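Local coordinates for protein probable serine protease HTRA3 (Homo sapiens, PDB 2P3W) that is probably a serine protease of the HtrA family, whose PDZ domain binds the C-terminal end of a phage-derived peptide ligand, at residues A[33-45]-A[54-68]. Numbering follows the deposited sequence.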
ATOM      1  N   VAL A  33     -10.765  23.433   1.322  1.00 41.16           N
ATOM      2  CA  VAL A  33     -10.754  22.355   2.321  1.00 37.03           C
ATOM      3  C   VAL A  33      -9.443  22.350   3.105  1.00 36.69           C
ATOM      4  O   VAL A  33      -8.443  21.773   2.668  1.00 39.47           O
ATOM      5  CB  VAL A  33     -10.985  20.946   1.690  1.00 36.71           C
ATOM      6  CG1 VAL A  33     -10.963  19.866   2.781  1.00 34.88           C
ATOM      7  CG2 VAL A  33     -12.318  20.900   0.929  1.00 39.80           C
ATOM      8  N   SER A  34      -9.482  22.949   4.292  1.00 31.31           N
ATOM      9  CA  SER A  34      -8.290  23.193   5.095  1.00 31.52           C
ATOM     10  C   SER A  34      -8.010  22.118   6.158  1.00 30.11           C
ATOM     11  O   SER A  34      -7.036  22.223   6.885  1.00 28.47           O
ATOM     12  CB  SER A  34      -8.435  24.549   5.795  1.00 34.84           C
ATOM     13  OG  SER A  34      -9.529  24.524   6.698  1.00 36.39           O
ATOM     14  N   SER A  35      -8.852  21.093   6.245  1.00 26.51           N
ATOM     15  CA  SER A  35      -8.710  20.074   7.281  1.00 25.19           C
ATOM     16  C   SER A  35      -9.165  18.745   6.730  1.00 20.82           C
ATOM     17  O   SER A  35     -10.118  18.708   5.950  1.00 19.63           O
ATOM     18  CB  SER A  35      -9.576  20.456   8.488  1.00 27.51           C
ATOM     19  OG  SER A  35      -9.311  19.612   9.588  1.00 39.12           O
ATOM     20  N   GLY A  36      -8.517  17.656   7.138  1.00 18.39           N
ATOM     21  CA  GLY A  36      -8.938  16.312   6.742  1.00 18.87           C
ATOM     22  C   GLY A  36      -7.749  15.404   6.429  1.00 18.92           C
ATOM     23  O   GLY A  36      -6.595  15.724   6.765  1.00 16.86           O
ATOM     24  N   ILE A  37      -8.057  14.285   5.786  1.00 16.61           N
ATOM     25  CA  ILE A  37      -7.072  13.287   5.395  1.00 16.62           C
ATOM     26  C   ILE A  37      -7.029  13.156   3.888  1.00 18.10           C
ATOM     27  O   ILE A  37      -8.012  12.769   3.258  1.00 19.14           O
ATOM     28  CB  ILE A  37      -7.423  11.890   5.970  1.00 19.83           C
ATOM     29  CG1 ILE A  37      -7.677  11.947   7.492  1.00 23.88           C
ATOM     30  CG2 ILE A  37      -6.345  10.907   5.614  1.00 20.72           C
ATOM     31  CD1 ILE A  37      -6.617  12.575   8.266  1.00 27.69           C
ATOM     32  N   TYR A  38      -5.876  13.441   3.300  1.00 15.33           N
ATOM     33  CA  TYR A  38      -5.723  13.315   1.849  1.00 15.00           C
ATOM     34  C   TYR A  38      -5.410  11.887   1.402  1.00 19.40           C
ATOM     35  O   TYR A  38      -4.546  11.212   1.983  1.00 18.34           O
ATOM     36  CB  TYR A  38      -4.628  14.233   1.413  1.00 15.40           C
ATOM     37  CG  TYR A  38      -4.400  14.300  -0.085  1.00 16.04           C
ATOM     38  CD1 TYR A  38      -5.270  14.991  -0.914  1.00 17.69           C
ATOM     39  CD2 TYR A  38      -3.313  13.677  -0.650  1.00 17.05           C
ATOM     40  CE1 TYR A  38      -5.049  15.054  -2.296  1.00 17.88           C
ATOM     41  CE2 TYR A  38      -3.066  13.736  -2.020  1.00 17.76           C
ATOM     42  CZ  TYR A  38      -3.940  14.416  -2.839  1.00 20.38           C
ATOM     43  OH  TYR A  38      -3.671  14.468  -4.202  1.00 22.50           O
ATOM     44  N   VAL A  39      -6.100  11.431   0.358  1.00 16.29           N
ATOM     45  CA  VAL A  39      -5.872  10.085  -0.183  1.00 15.29           C
ATOM     46  C   VAL A  39      -4.811  10.179  -1.277  1.00 18.44           C
ATOM     47  O   VAL A  39      -5.095  10.532  -2.434  1.00 16.41           O
ATOM     48  CB  VAL A  39      -7.163   9.437  -0.728  1.00 17.59           C
ATOM     49  CG1 VAL A  39      -6.888   8.016  -1.253  1.00 18.87           C
ATOM     50  CG2 VAL A  39      -8.264   9.444   0.320  1.00 18.71           C
ATOM     51  N   GLN A  40      -3.576   9.860  -0.883  1.00 16.54           N
ATOM     52  CA  GLN A  40      -2.446   9.872  -1.807  1.00 16.57           C
ATOM     53  C   GLN A  40      -2.530   8.716  -2.796  1.00 18.50           C
ATOM     54  O   GLN A  40      -2.283   8.910  -3.978  1.00 18.25           O
ATOM     55  CB  GLN A  40      -1.118   9.849  -1.035  1.00 16.15           C
ATOM     56  CG  GLN A  40       0.138   9.842  -1.894  1.00 18.40           C
ATOM     57  CD  GLN A  40       0.366  11.089  -2.718  1.00 22.57           C
ATOM     58  OE1 GLN A  40       0.022  12.185  -2.308  1.00 21.05           O
ATOM     59  NE2 GLN A  40       1.033  10.930  -3.868  1.00 29.21           N
ATOM     60  N   GLU A  41      -2.857   7.520  -2.310  1.00 16.75           N
ATOM     61  CA  GLU A  41      -2.981   6.333  -3.170  1.00 17.39           C
ATOM     62  C   GLU A  41      -4.095   5.402  -2.652  1.00 16.40           C
ATOM     63  O   GLU A  41      -4.411   5.393  -1.458  1.00 18.25           O
ATOM     64  CB  GLU A  41      -1.665   5.535  -3.217  1.00 18.84           C
ATOM     65  CG  GLU A  41      -0.429   6.260  -3.699  1.00 25.10           C
ATOM     66  CD  GLU A  41      -0.500   6.730  -5.151  1.00 29.05           C
ATOM     67  OE1 GLU A  41       0.241   7.703  -5.467  1.00 26.21           O
ATOM     68  OE2 GLU A  41      -1.276   6.145  -5.962  1.00 24.41           O
ATOM     69  N   VAL A  42      -4.702   4.654  -3.583  1.00 16.41           N
ATOM     70  CA  VAL A  42      -5.650   3.588  -3.236  1.00 16.56           C
ATOM     71  C   VAL A  42      -5.101   2.245  -3.693  1.00 17.56           C
ATOM     72  O   VAL A  42      -4.690   2.087  -4.859  1.00 17.68           O
ATOM     73  CB  VAL A  42      -7.027   3.827  -3.905  1.00 18.58           C
ATOM     74  CG1 VAL A  42      -8.011   2.754  -3.479  1.00 20.02           C
ATOM     75  CG2 VAL A  42      -7.550   5.229  -3.580  1.00 18.47           C
ATOM     76  N   ALA A  43      -5.046   1.273  -2.786  1.00 17.35           N
ATOM     77  CA  ALA A  43      -4.569  -0.061  -3.149  1.00 16.57           C
ATOM     78  C   ALA A  43      -5.630  -0.812  -3.993  1.00 18.03           C
ATOM     79  O   ALA A  43      -6.829  -0.682  -3.744  1.00 18.05           O
ATOM     80  CB  ALA A  43      -4.179  -0.870  -1.902  1.00 20.36           C
ATOM     81  N   PRO A  44      -5.205  -1.566  -5.020  1.00 18.32           N
ATOM     82  CA  PRO A  44      -6.141  -2.138  -6.018  1.00 19.75           C
ATOM     83  C   PRO A  44      -7.212  -3.135  -5.556  1.00 24.71           C
ATOM     84  O   PRO A  44      -8.298  -3.167  -6.138  1.00 30.15           O
ATOM     85  CB  PRO A  44      -5.222  -2.855  -7.014  1.00 22.74           C
ATOM     86  CG  PRO A  44      -3.880  -2.773  -6.469  1.00 21.85           C
ATOM     87  CD  PRO A  44      -3.793  -1.821  -5.377  1.00 20.43           C
ATOM     88  N   ASN A  45      -6.897  -3.977  -4.587  1.00 22.33           N
ATOM     89  CA  ASN A  45      -7.844  -5.049  -4.191  1.00 20.92           C
ATOM     90  C   ASN A  45      -8.321  -4.810  -2.765  1.00 21.55           C
ATOM     91  O   ASN A  45      -8.206  -5.669  -1.919  1.00 29.61           O
ATOM     92  CB  ASN A  45      -7.141  -6.383  -4.276  1.00 25.00           C
ATOM     93  CG  ASN A  45      -6.889  -6.796  -5.709  1.00 29.04           C
ATOM     94  OD1 ASN A  45      -7.840  -6.968  -6.468  1.00 32.47           O
ATOM     95  ND2 ASN A  45      -5.613  -6.941  -6.094  1.00 28.54           N
ATOM     96  N   GLN A  54     -11.123   7.326  -4.395  1.00 17.19           N
ATOM     97  CA  GLN A  54     -10.178   7.611  -5.476  1.00 17.33           C
ATOM     98  C   GLN A  54      -9.059   8.504  -4.969  1.00 16.69           C
ATOM     99  O   GLN A  54      -9.257   9.303  -4.049  1.00 16.85           O
ATOM    100  CB  GLN A  54     -10.890   8.282  -6.636  1.00 17.65           C
ATOM    101  CG  GLN A  54     -11.849   7.336  -7.334  1.00 19.95           C
ATOM    102  CD  GLN A  54     -12.802   8.005  -8.304  1.00 20.53           C
ATOM    103  OE1 GLN A  54     -12.654   9.195  -8.630  1.00 21.43           O
ATOM    104  NE2 GLN A  54     -13.777   7.223  -8.818  1.00 20.70           N
ATOM    105  N   ASP A  55      -7.869   8.389  -5.567  1.00 18.79           N
ATOM    106  CA  ASP A  55      -6.800   9.270  -5.114  1.00 21.02           C
ATOM    107  C   ASP A  55      -7.164  10.736  -5.388  1.00 16.23           C
ATOM    108  O   ASP A  55      -7.903  11.077  -6.324  1.00 17.17           O
ATOM    109  CB  ASP A  55      -5.422   8.866  -5.644  1.00 29.03           C
ATOM    110  CG  ASP A  55      -5.384   8.698  -7.131  1.00 34.88           C
ATOM    111  OD1 ASP A  55      -5.973   9.528  -7.852  1.00 36.35           O
ATOM    112  OD2 ASP A  55      -4.726   7.749  -7.584  1.00 35.82           O
ATOM    113  N   GLY A  56      -6.717  11.600  -4.493  1.00 18.73           N
ATOM    114  CA  GLY A  56      -7.084  13.005  -4.513  1.00 18.72           C
ATOM    115  C   GLY A  56      -8.262  13.325  -3.594  1.00 16.63           C
ATOM    116  O   GLY A  56      -8.512  14.507  -3.305  1.00 15.15           O
ATOM    117  N   ASP A  57      -9.011  12.294  -3.186  1.00 15.43           N
ATOM    118  CA  ASP A  57     -10.161  12.456  -2.291  1.00 15.02           C
ATOM    119  C   ASP A  57      -9.674  13.003  -0.964  1.00 17.05           C
ATOM    120  O   ASP A  57      -8.553  12.710  -0.538  1.00 16.27           O
ATOM    121  CB  ASP A  57     -10.862  11.122  -2.073  1.00 16.66           C
ATOM    122  CG  ASP A  57     -11.775  10.728  -3.203  1.00 14.12           C
ATOM    123  OD1 ASP A  57     -11.946  11.506  -4.166  1.00 18.32           O
ATOM    124  OD2 ASP A  57     -12.372   9.632  -3.074  1.00 17.17           O
ATOM    125  N   ILE A  58     -10.470  13.839  -0.315  1.00 14.68           N
ATOM    126  CA  ILE A  58     -10.167  14.223   1.073  1.00 15.24           C
ATOM    127  C   ILE A  58     -11.247  13.674   1.994  1.00 16.70           C
ATOM    128  O   ILE A  58     -12.422  13.987   1.818  1.00 16.62           O
ATOM    129  CB  ILE A  58     -10.034  15.756   1.223  1.00 12.68           C
ATOM    130  CG1 ILE A  58      -8.905  16.303   0.342  1.00 17.18           C
ATOM    131  CG2 ILE A  58      -9.764  16.146   2.688  1.00 17.23           C
ATOM    132  CD1 ILE A  58      -8.908  17.796   0.106  1.00 18.31           C
ATOM    133  N   ILE A  59     -10.842  12.905   3.000  1.00 15.68           N
ATOM    134  CA  ILE A  59     -11.747  12.289   3.957  1.00 17.32           C
ATOM    135  C   ILE A  59     -11.858  13.276   5.113  1.00 19.40           C
ATOM    136  O   ILE A  59     -10.848  13.650   5.733  1.00 16.36           O
ATOM    137  CB  ILE A  59     -11.250  10.889   4.420  1.00 18.79           C
ATOM    138  CG1 ILE A  59     -11.053   9.955   3.206  1.00 17.94           C
ATOM    139  CG2 ILE A  59     -12.228  10.292   5.415  1.00 22.60           C
ATOM    140  CD1 ILE A  59     -10.352   8.677   3.509  1.00 22.04           C
ATOM    141  N   VAL A  60     -13.083  13.750   5.378  1.00 17.41           N
ATOM    142  CA  VAL A  60     -13.306  14.776   6.389  1.00 17.12           C
ATOM    143  C   VAL A  60     -14.050  14.336   7.659  1.00 17.27           C
ATOM    144  O   VAL A  60     -13.914  14.985   8.687  1.00 19.22           O
ATOM    145  CB  VAL A  60     -13.958  16.027   5.778  1.00 21.29           C
ATOM    146  CG1 VAL A  60     -13.021  16.605   4.700  1.00 19.72           C
ATOM    147  CG2 VAL A  60     -15.318  15.711   5.187  1.00 24.56           C
ATOM    148  N   LYS A  61     -14.807  13.242   7.596  1.00 16.74           N
ATOM    149  CA  LYS A  61     -15.476  12.689   8.763  1.00 19.48           C
ATOM    150  C   LYS A  61     -15.535  11.175   8.688  1.00 16.93           C
ATOM    151  O   LYS A  61     -15.500  10.592   7.604  1.00 18.28           O
ATOM    152  CB  LYS A  61     -16.909  13.219   8.880  1.00 23.57           C
ATOM    153  CG  LYS A  61     -16.997  14.686   9.210  1.00 25.81           C
ATOM    154  CD  LYS A  61     -18.429  15.086   9.594  1.00 25.73           C
ATOM    155  CE  LYS A  61     -18.475  16.526  10.099  1.00 32.32           C
ATOM    156  NZ  LYS A  61     -17.884  16.652  11.472  1.00 40.70           N
ATOM    157  N   VAL A  62     -15.568  10.553   9.858  1.00 18.73           N
ATOM    158  CA  VAL A  62     -15.800   9.116   9.975  1.00 17.18           C
ATOM    159  C   VAL A  62     -16.896   8.901  11.015  1.00 18.42           C
ATOM    160  O   VAL A  62     -16.792   9.391  12.140  1.00 19.61           O
ATOM    161  CB  VAL A  62     -14.514   8.344  10.338  1.00 18.90           C
ATOM    162  CG1 VAL A  62     -13.845   8.892  11.603  1.00 20.36           C
ATOM    163  CG2 VAL A  62     -14.788   6.851  10.495  1.00 20.59           C
ATOM    164  N   ASN A  63     -17.965   8.217  10.607  1.00 21.78           N
ATOM    165  CA  ASN A  63     -19.117   7.971  11.488  1.00 23.20           C
ATOM    166  C   ASN A  63     -19.579   9.274  12.174  1.00 24.29           C
ATOM    167  O   ASN A  63     -19.955   9.302  13.352  1.00 25.84           O
ATOM    168  CB  ASN A  63     -18.782   6.815  12.455  1.00 21.87           C
ATOM    169  CG  ASN A  63     -18.632   5.476  11.730  1.00 25.78           C
ATOM    170  OD1 ASN A  63     -19.174   5.280  10.635  1.00 20.78           O
ATOM    171  ND2 ASN A  63     -17.902   4.539  12.331  1.00 27.50           N
ATOM    172  N   GLY A  64     -19.582  10.360  11.405  1.00 19.43           N
ATOM    173  CA  GLY A  64     -19.997  11.673  11.915  1.00 24.21           C
ATOM    174  C   GLY A  64     -18.971  12.496  12.686  1.00 28.97           C
ATOM    175  O   GLY A  64     -19.248  13.627  13.066  1.00 30.95           O
ATOM    176  N   ARG A  65     -17.788  11.952  12.921  1.00 22.07           N
ATOM    177  CA  ARG A  65     -16.766  12.649  13.672  1.00 20.34           C
ATOM    178  C   ARG A  65     -15.764  13.317  12.759  1.00 26.77           C
ATOM    179  O   ARG A  65     -15.251  12.683  11.835  1.00 23.07           O
ATOM    180  CB  ARG A  65     -16.035  11.674  14.570  1.00 26.79           C
ATOM    181  CG  ARG A  65     -16.934  10.977  15.553  1.00 28.45           C
ATOM    182  CD  ARG A  65     -16.117  10.286  16.606  1.00 26.81           C
ATOM    183  NE  ARG A  65     -15.087   9.457  15.980  1.00 30.63           N
ATOM    184  CZ  ARG A  65     -15.270   8.226  15.518  1.00 30.67           C
ATOM    185  NH1 ARG A  65     -16.453   7.626  15.613  1.00 30.28           N
ATOM    186  NH2 ARG A  65     -14.248   7.588  14.970  1.00 37.19           N
ATOM    187  N   PRO A  66     -15.429  14.587  13.040  1.00 24.79           N
ATOM    188  CA  PRO A  66     -14.436  15.281  12.220  1.00 21.40           C
ATOM    189  C   PRO A  66     -13.049  14.652  12.269  1.00 22.76           C
ATOM    190  O   PRO A  66     -12.586  14.233  13.332  1.00 23.16           O
ATOM    191  CB  PRO A  66     -14.412  16.704  12.793  1.00 23.39           C
ATOM    192  CG  PRO A  66     -15.059  16.622  14.110  1.00 25.69           C
ATOM    193  CD  PRO A  66     -15.963  15.440  14.120  1.00 24.39           C
ATOM    194  N   LEU A  67     -12.400  14.581  11.110  1.00 19.95           N
ATOM    195  CA  LEU A  67     -11.007  14.130  11.000  1.00 22.63           C
ATOM    196  C   LEU A  67     -10.065  15.292  10.737  1.00 25.88           C
ATOM    197  O   LEU A  67     -10.270  16.060   9.788  1.00 26.60           O
ATOM    198  CB  LEU A  67     -10.872  13.103   9.878  1.00 23.15           C
ATOM    199  CG  LEU A  67     -11.484  11.736  10.200  1.00 24.90           C
ATOM    200  CD1 LEU A  67     -11.581  10.841   8.975  1.00 30.03           C
ATOM    201  CD2 LEU A  67     -10.705  11.064  11.299  1.00 25.69           C
ATOM    202  N   VAL A  68      -9.053  15.435  11.592  1.00 22.43           N
ATOM    203  CA  VAL A  68      -8.012  16.449  11.391  1.00 22.50           C
ATOM    204  C   VAL A  68      -6.613  15.843  11.241  1.00 20.08           C
ATOM    205  O   VAL A  68      -5.714  16.515  10.756  1.00 20.76           O
ATOM    206  CB  VAL A  68      -8.024  17.515  12.507  1.00 25.46           C
ATOM    207  CG1 VAL A  68      -9.404  18.182  12.578  1.00 28.08           C
ATOM    208  CG2 VAL A  68      -7.641  16.913  13.870  1.00 25.05           C
TER
HETATM  209  O   HOH W   1      -6.078  18.366   8.721  1.00 27.73           O
HETATM  210  O   HOH W   2      -3.926   5.360  -6.315  1.00 22.69           O
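Ile37 and Ile59 exchange both backbone hydrogen bonds, Ile37 N to Ile59 O at 2.9 Å and Ile59 N to Ile37 O at 2.8 Å, which defines a hydrogen-bonded antiparallel pair. The pairing continues as Val39 N donates to Asp57 O, while Val39 O accepts Gly56 N at 2.8 Å, with an N-H...O angle of 174°. Gly56 lies in the type II turn of Gln54 to Asp57, whose Asp57 OD2 receives Gln54 N from above the carboxylate plane; Asp57 OD1 is held by Arg89. At the turn's edge, one water donates to Glu41 OE2 and Asp55 OD2 and accepts Val42 N. The oxygens it bridges, Glu41 OE2 and Asp55 OD2, stand 4.1 Å apart, and the water probably eases their repulsion. Glu41 OE2 also binds Asn45 of the second subunit.

On the face bearing Tyr38 and Ile58, the Tyr38 ring carries CE1 to 3.6 Å from Gly56 CA and meets Ile58 CG1 at its edge. With CG anti to the backbone N (chi1 -176°), the ring reaches obliquely alongside the turn. Val33 CG1 packs on Ile58 CG2 at 3.9 Å. On the other face, Val39 CG2 meets Ile59 CD1, also at 3.9 Å, and the Ile37 side chain runs at a slant to that of Leu67, CG1 against CB.

Strand 37-42 lies between strands 58-62 and 10-14 of the PDZ sheet, Tyr38 bonding through its backbone to Arg13, with a classic bulge at Gln40 and Glu41 opposite Arg11; Ile37 reaches Leu73 of helix 70-79, and Val42 touches helix 47-51.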